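PDB 5EJY: myosin-I heavy chain from Dictyostelium discoideum, which is an actin-based motor with ATPase activity in early phagocytosis and adhesion, seen here as the first MyTH4-FERM unit of its tail. Local coordinates for residues 94-99 with 133-138; 60-65 with 106-111; 90-95 with 184-189; 53-58 with 99-104. All coordinates share one frame; numbering follows the deposited sequence.

How the contacts relate
All four contacts lie in the helical MyTH4 domain, on one side of the centre of this elongated chain, and none adjoins a catalytic site, since the motor's ATPase belongs to another part of the protein. Contacts 2 and 4 follow one another along the same helix pair, 53-70 and 102-112, with their centres about 10 Å apart. Contacts 1 and 3 share helix 81-97, their centres about 8 Å apart, and bring two loops against its last turns. Two residues join these groups by probable hydrogen bonds: R102 of contact 4, with NE 2.9 Å from G95 O and NH2 3.0 Å from L96 O, and Y106 of contact 2, whose OH meets F136 O.

Contact 1: residues 94-99 with 133-138; sequences KGLAIE and CSTFPP
F136 lays one face of its ring against the backbone of helix 81-97, where G95 C sits 3.5 Å above the ring plane, toward the rim. The ring atom CZ comes 3.7 Å from G95 CA. Glycine suits this place because any CB would run into CZ, so the aromatic ring can pack on bare main chain. The next residue continues the surface: L96 N lies obliquely 3.4 Å from F136 CE2, and L96 CB meets F136 CD2 at 4.1 Å. A chi1 of 52° holds CG of F136 between its own backbone N and carbonyl carbon, a crowded position that swings the ring out toward the helix. In the all-helical MyTH4 domain this is a loop-to-helix contact: the turn between helices 119-133 and 143-155 inserts its phenylalanine beside the C-terminal end of helix 81-97. R102, whose side chain also touches the ring, hydrogen-bonds G95 O through NE and L96 O through NH2, so two carbonyls at that helix end are satisfied. With an alanine here in place of F136, the flat plug would be lost and a gap would probably open beside G95, leaving the aliphatic part of R102 less firmly held. L96 reaches back to the loop with its branch: CG stands opposite the backbone N (chi1 -179°), and CD1 meets T135 O at 3.8 Å. T135 offers its methyl, CG2 lying 4.2 Å from L96 CB, while its OG1 turns back to hydrogen-bond F131 O of the preceding helix.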
loop_
_atom_site.group_PDB
_atom_site.type_symbol
_atom_site.label_atom_id
_atom_site.label_comp_id
_atom_site.label_asym_id
_atom_site.label_seq_id
_atom_site.Cartn_x
_atom_site.Cartn_y
_atom_site.Cartn_z
ATOM N N LYS A 94 -8.121 15.302 13.060
ATOM C CA LYS A 94 -7.530 16.501 13.652
ATOM C C LYS A 94 -6.120 16.200 14.179
ATOM O O LYS A 94 -5.176 16.944 13.923
ATOM C CB LYS A 94 -8.425 17.065 14.759
ATOM C CG LYS A 94 -9.749 17.655 14.261
ATOM C CD LYS A 94 -9.555 19.004 13.571
ATOM C CE LYS A 94 -10.877 19.518 12.993
ATOM N NZ LYS A 94 -10.703 20.836 12.326
ATOM N N GLY A 95 -5.973 15.095 14.904
ATOM C CA GLY A 95 -4.686 14.776 15.511
ATOM C C GLY A 95 -3.603 14.419 14.506
ATOM O O GLY A 95 -2.428 14.771 14.685
ATOM N N LEU A 96 -3.980 13.705 13.447
ATOM C CA LEU A 96 -2.992 13.307 12.445
ATOM C C LEU A 96 -2.440 14.544 11.728
ATOM O O LEU A 96 -1.233 14.652 11.497
ATOM C CB LEU A 96 -3.587 12.308 11.436
ATOM C CG LEU A 96 -2.613 11.810 10.358
ATOM C CD1 LEU A 96 -1.398 11.102 10.998
ATOM C CD2 LEU A 96 -3.306 10.874 9.342
ATOM N N ALA A 97 -3.326 15.478 11.399
ATOM C CA ALA A 97 -2.958 16.666 10.637
ATOM C C ALA A 97 -2.349 17.793 11.476
ATOM O O ALA A 97 -1.585 18.615 10.960
ATOM C CB ALA A 97 -4.184 17.188 9.851
ATOM N N ILE A 98 -2.702 17.843 12.758
ATOM C CA ILE A 98 -2.299 18.951 13.628
ATOM C C ILE A 98 -1.491 18.404 14.804
ATOM O O ILE A 98 -2.051 17.947 15.803
ATOM C CB ILE A 98 -3.538 19.757 14.131
ATOM C CG1 ILE A 98 -4.411 20.206 12.946
ATOM C CG2 ILE A 98 -3.113 20.974 14.941
ATOM C CD1 ILE A 98 -5.865 20.524 13.334
ATOM N N GLU A 99 -0.170 18.437 14.677
ATOM C CA GLU A 99 0.685 17.754 15.643
ATOM C C GLU A 99 0.488 18.321 17.037
ATOM O O GLU A 99 0.671 17.625 18.042
ATOM C CB GLU A 99 2.158 17.875 15.253
ATOM C CG GLU A 99 3.038 16.891 15.997
ATOM C CD GLU A 99 4.460 17.376 16.157
ATOM O OE1 GLU A 99 5.180 17.446 15.137
ATOM O OE2 GLU A 99 4.851 17.693 17.306
ATOM N N CYS A 133 -3.365 5.213 18.966
ATOM C CA CYS A 133 -2.031 4.634 18.850
ATOM C C CYS A 133 -1.745 4.103 17.437
ATOM O O CYS A 133 -0.588 4.090 16.999
ATOM C CB CYS A 133 -1.858 3.496 19.854
ATOM S SG CYS A 133 -1.711 4.079 21.574
ATOM N N SER A 134 -2.796 3.640 16.760
ATOM C CA SER A 134 -2.685 3.093 15.404
ATOM C C SER A 134 -2.581 4.179 14.331
ATOM O O SER A 134 -2.427 3.866 13.145
ATOM C CB SER A 134 -3.894 2.199 15.103
ATOM O OG SER A 134 -4.011 1.153 16.073
ATOM N N THR A 135 -2.684 5.441 14.746
ATOM C CA THR A 135 -2.715 6.570 13.811
ATOM C C THR A 135 -1.533 7.544 13.960
ATOM O O THR A 135 -0.922 7.944 12.966
ATOM C CB THR A 135 -4.069 7.339 13.888
ATOM O OG1 THR A 135 -5.158 6.402 13.874
ATOM C CG2 THR A 135 -4.213 8.327 12.682
ATOM N N PHE A 136 -1.225 7.945 15.194
ATOM C CA PHE A 136 -0.084 8.824 15.463
ATOM C C PHE A 136 0.322 8.676 16.932
ATOM O O PHE A 136 -0.510 8.336 17.783
ATOM C CB PHE A 136 -0.421 10.309 15.180
ATOM C CG PHE A 136 -1.672 10.775 15.860
ATOM C CD1 PHE A 136 -1.659 11.125 17.208
ATOM C CD2 PHE A 136 -2.878 10.807 15.171
ATOM C CE1 PHE A 136 -2.823 11.513 17.854
ATOM C CE2 PHE A 136 -4.049 11.201 15.806
ATOM C CZ PHE A 136 -4.019 11.551 17.156
ATOM N N PRO A 137 1.598 8.924 17.230
ATOM C CA PRO A 137 2.038 8.768 18.612
ATOM C C PRO A 137 1.936 10.078 19.388
ATOM O O PRO A 137 1.750 11.150 18.806
ATOM C CB PRO A 137 3.495 8.348 18.451
ATOM C CG PRO A 137 3.941 9.143 17.230
ATOM C CD PRO A 137 2.721 9.244 16.326
ATOM N N PRO A 138 2.028 9.991 20.728
ATOM C CA PRO A 138 2.188 11.217 21.511
ATOM C C PRO A 138 3.495 11.874 21.100
ATOM O O PRO A 138 4.376 11.183 20.587
ATOM C CB PRO A 138 2.310 10.699 22.963
ATOM C CG PRO A 138 1.701 9.292 22.933
ATOM C CD PRO A 138 2.047 8.772 21.552
#

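Contact 2: residues 60-65 with 106-111; sequences VEIFSK and YCQLIK
Q108 spans the space between helices 60-65 and 106-111, pushing its amide against the backbone of F63. The segment axes approach to 10.6 Å and cross at -40°, a separation that suits a long residue with its chain extended beyond CG. The tight part gathers round one oxygen: Q108 OE1 lies 3.1 Å from F63 CA, 3.3 Å from F63 CB and 3.4 Å from I62 CG2. F63 N is also near OE1, but the angle is too poor for a hydrogen bond. The amide carbon CD sits at the edge of the F63 ring, in its plane, with the ring and amide planes 64° apart. On the other end of the amide, NE2 donates to A59 O and to E104 OE2, which fixes the rotation of the group and meets the needs of a buried amide nitrogen.

The looser part is a single methylene contact, where K111 CE comes 3.9 Å from F63 CE1 with the two side chains at about a right angle. Lysine serves here as an aliphatic arm, and its bend at chi4 carries NZ on to S37 O and Q39 OE1. Around this pair, I43 of a loop packs on the F63 ring, F90 of helix 81-97 packs on I62, and helix 102-112 turns C107 to helix 16-23 and L109 to helix 119-133.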
loop_
_atom_site.group_PDB
_atom_site.type_symbol
_atom_site.label_atom_id
_atom_site.label_comp_id
_atom_site.label_asym_id
_atom_site.label_seq_id
_atom_site.Cartn_x
_atom_site.Cartn_y
_atom_site.Cartn_z
ATOM N N VAL A 60 -11.951 21.102 22.806
ATOM C CA VAL A 60 -13.235 20.960 23.479
ATOM C C VAL A 60 -14.203 20.112 22.658
ATOM O O VAL A 60 -14.911 19.277 23.214
ATOM C CB VAL A 60 -13.867 22.335 23.812
ATOM C CG1 VAL A 60 -15.303 22.163 24.278
ATOM C CG2 VAL A 60 -13.022 23.080 24.861
ATOM N N GLU A 61 -14.225 20.309 21.339
ATOM C CA GLU A 61 -15.076 19.499 20.465
ATOM C C GLU A 61 -14.636 18.031 20.461
ATOM O O GLU A 61 -15.461 17.118 20.428
ATOM C CB GLU A 61 -15.038 20.033 19.024
ATOM C CG GLU A 61 -15.620 21.420 18.861
ATOM C CD GLU A 61 -15.449 21.963 17.449
ATOM O OE1 GLU A 61 -14.670 21.376 16.661
ATOM O OE2 GLU A 61 -16.096 22.980 17.127
ATOM N N ILE A 62 -13.327 17.815 20.463
ATOM C CA ILE A 62 -12.789 16.461 20.499
ATOM C C ILE A 62 -13.307 15.729 21.742
ATOM O O ILE A 62 -13.711 14.567 21.681
ATOM C CB ILE A 62 -11.241 16.482 20.468
ATOM C CG1 ILE A 62 -10.763 16.772 19.039
ATOM C CG2 ILE A 62 -10.668 15.158 21.027
ATOM C CD1 ILE A 62 -9.279 17.109 18.890
ATOM N N PHE A 63 -13.317 16.421 22.872
ATOM C CA PHE A 63 -13.792 15.792 24.096
ATOM C C PHE A 63 -15.249 15.381 23.970
ATOM O O PHE A 63 -15.630 14.290 24.378
ATOM C CB PHE A 63 -13.581 16.683 25.320
ATOM C CG PHE A 63 -13.776 15.946 26.622
ATOM C CD1 PHE A 63 -12.761 15.169 27.150
ATOM C CD2 PHE A 63 -14.990 15.997 27.289
ATOM C CE1 PHE A 63 -12.945 14.475 28.353
ATOM C CE2 PHE A 63 -15.179 15.313 28.485
ATOM C CZ PHE A 63 -14.163 14.551 29.011
ATOM N N SER A 64 -16.066 16.244 23.386
ATOM C CA SER A 64 -17.450 15.871 23.096
ATOM C C SER A 64 -17.536 14.626 22.209
ATOM O O SER A 64 -18.410 13.778 22.416
ATOM C CB SER A 64 -18.213 17.035 22.460
ATOM O OG SER A 64 -18.149 18.176 23.298
ATOM N N LYS A 65 -16.639 14.507 21.229
ATOM C CA LYS A 65 -16.617 13.313 20.379
ATOM C C LYS A 65 -16.217 12.058 21.162
ATOM O O LYS A 65 -16.765 10.975 20.938
ATOM C CB LYS A 65 -15.684 13.488 19.173
ATOM C CG LYS A 65 -15.972 14.690 18.294
ATOM C CD LYS A 65 -17.365 14.662 17.692
ATOM C CE LYS A 65 -17.526 15.808 16.691
ATOM N NZ LYS A 65 -18.946 16.061 16.329
ATOM N N TYR A 106 -4.344 12.519 23.625
ATOM C CA TYR A 106 -3.921 11.430 24.498
ATOM C C TYR A 106 -4.266 11.708 25.967
ATOM O O TYR A 106 -4.649 10.804 26.688
ATOM C CB TYR A 106 -2.428 11.159 24.357
ATOM C CG TYR A 106 -2.075 10.212 23.229
ATOM C CD1 TYR A 106 -2.166 8.839 23.399
ATOM C CD2 TYR A 106 -1.660 10.696 21.987
ATOM C CE1 TYR A 106 -1.839 7.961 22.372
ATOM C CE2 TYR A 106 -1.324 9.820 20.950
ATOM C CZ TYR A 106 -1.414 8.458 21.156
ATOM O OH TYR A 106 -1.083 7.577 20.148
ATOM N N CYS A 107 -4.135 12.959 26.396
ATOM C CA CYS A 107 -4.439 13.319 27.782
ATOM C C CYS A 107 -5.913 13.133 28.075
ATOM O O CYS A 107 -6.278 12.728 29.176
ATOM C CB CYS A 107 -4.031 14.763 28.092
ATOM S SG CYS A 107 -2.283 15.006 28.277
ATOM N N GLN A 108 -6.765 13.454 27.104
ATOM C CA GLN A 108 -8.199 13.229 27.271
ATOM C C GLN A 108 -8.522 11.750 27.436
ATOM O O GLN A 108 -9.423 11.389 28.200
ATOM C CB GLN A 108 -8.997 13.798 26.099
ATOM C CG GLN A 108 -8.947 15.316 25.993
ATOM C CD GLN A 108 -9.842 15.851 24.882
ATOM O OE1 GLN A 108 -10.755 15.165 24.414
ATOM N NE2 GLN A 108 -9.586 17.081 24.460
ATOM N N LEU A 109 -7.801 10.893 26.717
ATOM C CA LEU A 109 -8.054 9.448 26.805
ATOM C C LEU A 109 -7.501 8.844 28.102
ATOM O O LEU A 109 -8.109 7.948 28.698
ATOM C CB LEU A 109 -7.480 8.716 25.585
ATOM C CG LEU A 109 -8.015 9.249 24.252
ATOM C CD1 LEU A 109 -7.339 8.573 23.054
ATOM C CD2 LEU A 109 -9.539 9.106 24.181
ATOM N N ILE A 110 -6.335 9.320 28.524
ATOM C CA ILE A 110 -5.795 8.919 29.824
ATOM C C ILE A 110 -6.793 9.300 30.907
ATOM O O ILE A 110 -7.178 8.471 31.739
ATOM C CB ILE A 110 -4.453 9.598 30.103
ATOM C CG1 ILE A 110 -3.406 9.110 29.098
ATOM C CG2 ILE A 110 -3.990 9.324 31.552
ATOM C CD1 ILE A 110 -2.174 9.981 29.016
ATOM N N LYS A 111 -7.226 10.556 30.869
ATOM C CA LYS A 111 -8.209 11.087 31.814
ATOM C C LYS A 111 -9.483 10.241 31.882
ATOM O O LYS A 111 -9.916 9.838 32.968
ATOM C CB LYS A 111 -8.549 12.545 31.450
ATOM C CG LYS A 111 -9.839 13.081 32.058
ATOM C CD LYS A 111 -10.140 14.508 31.558
ATOM C CE LYS A 111 -11.539 14.947 31.977
ATOM N NZ LYS A 111 -11.627 15.076 33.472
#

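Contact 3: residues 90-95 with 184-189; sequences FILTKG and KQVPSV
V186 enters the groove beside helix 81-97 with both methyls, CG2 against T93 and CG1 against L92. CG2 lies 3.6 Å from T93 CA and at the same distance from T93 OG1, and 3.7 Å from L92 O. With chi1 at 169°, CG1 is opposite its own backbone N and meets L92 CB at 3.9 Å. A beta-branched residue fits because its two methyls straddle successive residues of the helix. Against the methyl T93 OG1 can only pack; its polar need is met by K89 O, one turn back. The linker 184-189 carries the chain from helix 161-180 to helix 189-196, at the junction of the MyTH4 domain with the ubiquitin-like first lobe of FERM: V186 O accepts a hydrogen bond from S269 OG on helix 264-277 of that lobe. Next, P187 brings its ring atom CD to 4.0 Å from L92 CD1, the two side chains crossing at about a right angle; T135 packs against both. Beyond it, S188 takes the N-cap position of helix 189-196, its OG making a weak hydrogen bond to E191 N.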
loop_
_atom_site.group_PDB
_atom_site.type_symbol
_atom_site.label_atom_id
_atom_site.label_comp_id
_atom_site.label_asym_id
_atom_site.label_seq_id
_atom_site.Cartn_x
_atom_site.Cartn_y
_atom_site.Cartn_z
ATOM N N PHE A 90 -13.300 12.067 13.264
ATOM C CA PHE A 90 -13.087 13.471 13.574
ATOM C C PHE A 90 -11.820 13.650 14.420
ATOM O O PHE A 90 -10.925 14.442 14.090
ATOM C CB PHE A 90 -14.307 14.039 14.300
ATOM C CG PHE A 90 -14.169 15.489 14.660
ATOM C CD1 PHE A 90 -14.590 16.475 13.788
ATOM C CD2 PHE A 90 -13.614 15.864 15.870
ATOM C CE1 PHE A 90 -14.462 17.814 14.115
ATOM C CE2 PHE A 90 -13.476 17.204 16.204
ATOM C CZ PHE A 90 -13.906 18.178 15.331
ATOM N N ILE A 91 -11.762 12.910 15.520
ATOM C CA ILE A 91 -10.619 12.939 16.423
ATOM C C ILE A 91 -9.290 12.660 15.720
ATOM O O ILE A 91 -8.334 13.419 15.868
ATOM C CB ILE A 91 -10.801 11.917 17.565
ATOM C CG1 ILE A 91 -12.033 12.284 18.397
ATOM C CG2 ILE A 91 -9.558 11.877 18.454
ATOM C CD1 ILE A 91 -12.391 11.273 19.431
ATOM N N LEU A 92 -9.236 11.559 14.971
ATOM C CA LEU A 92 -7.998 11.121 14.340
ATOM C C LEU A 92 -7.577 12.041 13.198
ATOM O O LEU A 92 -6.388 12.223 12.951
ATOM C CB LEU A 92 -8.136 9.689 13.826
ATOM C CG LEU A 92 -8.442 8.630 14.875
ATOM C CD1 LEU A 92 -8.490 7.249 14.199
ATOM C CD2 LEU A 92 -7.406 8.684 15.985
ATOM N N THR A 93 -8.549 12.612 12.495
ATOM C CA THR A 93 -8.226 13.531 11.400
ATOM C C THR A 93 -7.572 14.783 11.965
ATOM O O THR A 93 -6.558 15.263 11.446
ATOM C CB THR A 93 -9.479 13.914 10.577
ATOM O OG1 THR A 93 -10.113 12.717 10.096
ATOM C CG2 THR A 93 -9.095 14.768 9.374
ATOM N N LYS A 94 -8.121 15.302 13.060
ATOM C CA LYS A 94 -7.530 16.501 13.652
ATOM C C LYS A 94 -6.120 16.200 14.179
ATOM O O LYS A 94 -5.176 16.944 13.923
ATOM C CB LYS A 94 -8.425 17.065 14.759
ATOM C CG LYS A 94 -9.749 17.655 14.261
ATOM C CD LYS A 94 -9.555 19.004 13.571
ATOM C CE LYS A 94 -10.877 19.518 12.993
ATOM N NZ LYS A 94 -10.703 20.836 12.326
ATOM N N GLY A 95 -5.973 15.095 14.904
ATOM C CA GLY A 95 -4.686 14.776 15.511
ATOM C C GLY A 95 -3.603 14.419 14.506
ATOM O O GLY A 95 -2.428 14.771 14.685
ATOM N N LYS A 184 0.183 8.074 6.723
ATOM C CA LYS A 184 -0.248 9.269 6.019
ATOM C C LYS A 184 -1.745 9.489 6.047
ATOM O O LYS A 184 -2.214 10.563 5.670
ATOM C CB LYS A 184 0.219 9.198 4.563
ATOM C CG LYS A 184 1.728 9.068 4.424
ATOM C CD LYS A 184 2.153 9.122 2.972
ATOM C CE LYS A 184 3.668 9.029 2.840
ATOM N NZ LYS A 184 4.061 9.140 1.405
ATOM N N GLN A 185 -2.505 8.483 6.474
ATOM C CA GLN A 185 -3.953 8.590 6.407
ATOM C C GLN A 185 -4.611 8.133 7.704
ATOM O O GLN A 185 -4.034 7.355 8.462
ATOM C CB GLN A 185 -4.505 7.756 5.232
ATOM C CG GLN A 185 -3.805 7.990 3.878
ATOM C CD GLN A 185 -3.869 9.453 3.409
ATOM O OE1 GLN A 185 -4.799 10.185 3.751
ATOM N NE2 GLN A 185 -2.878 9.877 2.614
ATOM N N VAL A 186 -5.830 8.607 7.928
ATOM C CA VAL A 186 -6.684 8.118 8.997
ATOM C C VAL A 186 -7.247 6.737 8.624
ATOM O O VAL A 186 -7.664 6.522 7.481
ATOM C CB VAL A 186 -7.848 9.108 9.234
ATOM C CG1 VAL A 186 -8.913 8.506 10.155
ATOM C CG2 VAL A 186 -7.307 10.439 9.785
ATOM N N PRO A 187 -7.247 5.797 9.579
ATOM C CA PRO A 187 -7.801 4.458 9.331
ATOM C C PRO A 187 -9.188 4.465 8.675
ATOM O O PRO A 187 -10.063 5.251 9.060
ATOM C CB PRO A 187 -7.902 3.871 10.741
ATOM C CG PRO A 187 -6.757 4.471 11.447
ATOM C CD PRO A 187 -6.592 5.874 10.904
ATOM N N SER A 188 -9.370 3.596 7.686
ATOM C CA SER A 188 -10.686 3.349 7.097
ATOM C C SER A 188 -11.570 2.631 8.107
ATOM O O SER A 188 -11.082 2.120 9.116
ATOM C CB SER A 188 -10.551 2.449 5.868
ATOM O OG SER A 188 -9.986 1.204 6.220
ATOM N N VAL A 189 -12.866 2.555 7.825
ATOM C CA VAL A 189 -13.765 1.788 8.688
ATOM C C VAL A 189 -13.346 0.320 8.835
ATOM O O VAL A 189 -13.451 -0.264 9.913
ATOM C CB VAL A 189 -15.222 1.848 8.192
ATOM C CG1 VAL A 189 -16.096 0.873 8.999
ATOM C CG2 VAL A 189 -15.750 3.263 8.295
#

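Contact 4: residues 53-58 with 99-104; sequences AEQTKV and ESLRDE
Q55 stretches its extended side chain from helix 53-70 to the turn before helix 102-112 and presents its amide oxygen to S100. The hydroxyl S100 OG donates to Q55 OE1; the modelled length of 2.5 Å is very short, so its exact value is doubtful. A chi1 of 57° sets OG between the backbone N and carbonyl carbon of S100, turned to the amide. A small hydroxyl suits this exposed turn, and a glutamine can serve two partners at once, since Q55 NE2 bonds D52 OD2.

L101 lies across the same side chain at an oblique angle, with CG 4.1 Å from Q55 CG and 3.8 Å from Q55 OE1. Its CD2 branch rests on the helix backbone, 3.6 Å from Q55 O, whereas CD1 turns to V58 and meets CG1 at 3.9 Å, those two side chains at about a right angle. The forked leucine thus fills the groove between residues one turn apart. With a leucine in place of Q55 the hydroxyl of S100 would probably lose its acceptor and D52 its amide donor.

The contact lies at the start of both helices. V58 also packs on K94 of helix 81-97, while E104, one turn further along helix 102-112, holds the loop before helix 53-70 by accepting bonds from L47 N, L48 N and H50 NE2.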
loop_
_atom_site.group_PDB
_atom_site.type_symbol
_atom_site.label_atom_id
_atom_site.label_comp_id
_atom_site.label_asym_id
_atom_site.label_seq_id
_atom_site.Cartn_x
_atom_site.Cartn_y
_atom_site.Cartn_z
ATOM N N ALA A 53 -6.326 29.940 19.514
ATOM C CA ALA A 53 -7.700 29.898 20.005
ATOM C C ALA A 53 -8.553 28.849 19.291
ATOM O O ALA A 53 -9.456 28.262 19.894
ATOM C CB ALA A 53 -8.344 31.268 19.891
ATOM N N GLU A 54 -8.278 28.627 18.007
ATOM C CA GLU A 54 -9.022 27.629 17.241
ATOM C C GLU A 54 -8.733 26.212 17.730
ATOM O O GLU A 54 -9.620 25.366 17.728
ATOM C CB GLU A 54 -8.725 27.747 15.738
ATOM C CG GLU A 54 -9.165 26.539 14.905
ATOM C CD GLU A 54 -10.663 26.504 14.643
ATOM O OE1 GLU A 54 -11.353 27.494 14.974
ATOM O OE2 GLU A 54 -11.146 25.486 14.096
ATOM N N GLN A 55 -7.493 25.949 18.134
ATOM C CA GLN A 55 -7.136 24.623 18.626
ATOM C C GLN A 55 -7.732 24.376 20.000
ATOM O O GLN A 55 -8.047 23.239 20.353
ATOM C CB GLN A 55 -5.622 24.414 18.652
ATOM C CG GLN A 55 -5.038 24.087 17.280
ATOM C CD GLN A 55 -3.535 23.921 17.297
ATOM O OE1 GLN A 55 -2.998 23.081 18.024
ATOM N NE2 GLN A 55 -2.840 24.724 16.491
ATOM N N THR A 56 -7.886 25.443 20.777
ATOM C CA THR A 56 -8.556 25.329 22.065
ATOM C C THR A 56 -10.001 24.905 21.835
ATOM O O THR A 56 -10.507 24.004 22.502
ATOM C CB THR A 56 -8.529 26.665 22.832
ATOM O OG1 THR A 56 -7.171 27.036 23.096
ATOM C CG2 THR A 56 -9.285 26.545 24.143
ATOM N N LYS A 57 -10.661 25.551 20.876
ATOM C CA LYS A 57 -12.049 25.237 20.560
ATOM C C LYS A 57 -12.202 23.805 20.053
ATOM O O LYS A 57 -13.131 23.093 20.432
ATOM C CB LYS A 57 -12.594 26.205 19.501
ATOM C CG LYS A 57 -14.030 25.889 19.084
ATOM C CD LYS A 57 -14.515 26.776 17.931
ATOM C CE LYS A 57 -13.866 26.392 16.600
ATOM N NZ LYS A 57 -14.404 25.120 16.021
ATOM N N VAL A 58 -11.293 23.391 19.180
ATOM C CA VAL A 58 -11.329 22.033 18.649
ATOM C C VAL A 58 -11.074 20.977 19.742
ATOM O O VAL A 58 -11.672 19.902 19.733
ATOM C CB VAL A 58 -10.315 21.870 17.503
ATOM C CG1 VAL A 58 -10.185 20.390 17.105
ATOM C CG2 VAL A 58 -10.735 22.725 16.297
ATOM N N GLU A 99 -0.170 18.437 14.677
ATOM C CA GLU A 99 0.685 17.754 15.643
ATOM C C GLU A 99 0.488 18.321 17.037
ATOM O O GLU A 99 0.671 17.625 18.042
ATOM C CB GLU A 99 2.158 17.875 15.253
ATOM C CG GLU A 99 3.038 16.891 15.997
ATOM C CD GLU A 99 4.460 17.376 16.157
ATOM O OE1 GLU A 99 5.180 17.446 15.137
ATOM O OE2 GLU A 99 4.851 17.693 17.306
ATOM N N SER A 100 0.112 19.589 17.101
ATOM C CA SER A 100 -0.001 20.258 18.388
ATOM C C SER A 100 -1.301 19.928 19.124
ATOM O O SER A 100 -1.545 20.455 20.205
ATOM C CB SER A 100 0.170 21.776 18.220
ATOM O OG SER A 100 -0.774 22.293 17.303
ATOM N N LEU A 101 -2.136 19.067 18.538
ATOM C CA LEU A 101 -3.323 18.581 19.223
ATOM C C LEU A 101 -3.158 17.127 19.692
ATOM O O LEU A 101 -4.033 16.579 20.330
ATOM C CB LEU A 101 -4.562 18.692 18.331
ATOM C CG LEU A 101 -5.254 20.059 18.251
ATOM C CD1 LEU A 101 -6.293 20.053 17.165
ATOM C CD2 LEU A 101 -5.898 20.418 19.597
ATOM N N ARG A 102 -2.044 16.500 19.350
ATOM C CA ARG A 102 -1.893 15.074 19.627
ATOM C C ARG A 102 -1.846 14.805 21.121
ATOM O O ARG A 102 -2.524 13.881 21.621
ATOM C CB ARG A 102 -0.638 14.521 18.941
ATOM C CG ARG A 102 -0.768 14.529 17.416
ATOM C CD ARG A 102 0.480 14.044 16.737
ATOM N NE ARG A 102 0.303 14.004 15.286
ATOM C CZ ARG A 102 1.225 13.577 14.438
ATOM N NH1 ARG A 102 2.380 13.129 14.898
ATOM N NH2 ARG A 102 0.981 13.571 13.131
ATOM N N ASP A 103 -1.057 15.597 21.841
ATOM C CA ASP A 103 -0.930 15.344 23.290
ATOM C C ASP A 103 -2.241 15.629 24.004
ATOM O O ASP A 103 -2.634 14.903 24.920
ATOM C CB ASP A 103 0.240 16.114 23.903
ATOM C CG ASP A 103 1.588 15.567 23.459
ATOM O OD1 ASP A 103 1.636 14.445 22.892
ATOM O OD2 ASP A 103 2.602 16.250 23.679
ATOM N N GLU A 104 -2.935 16.673 23.557
ATOM C CA GLU A 104 -4.288 16.955 24.026
ATOM C C GLU A 104 -5.182 15.718 23.962
ATOM O O GLU A 104 -5.795 15.329 24.963
ATOM C CB GLU A 104 -4.912 18.087 23.201
ATOM C CG GLU A 104 -6.371 18.362 23.538
ATOM C CD GLU A 104 -6.539 19.197 24.796
ATOM O OE1 GLU A 104 -5.659 20.041 25.073
ATOM O OE2 GLU A 104 -7.550 18.996 25.507
#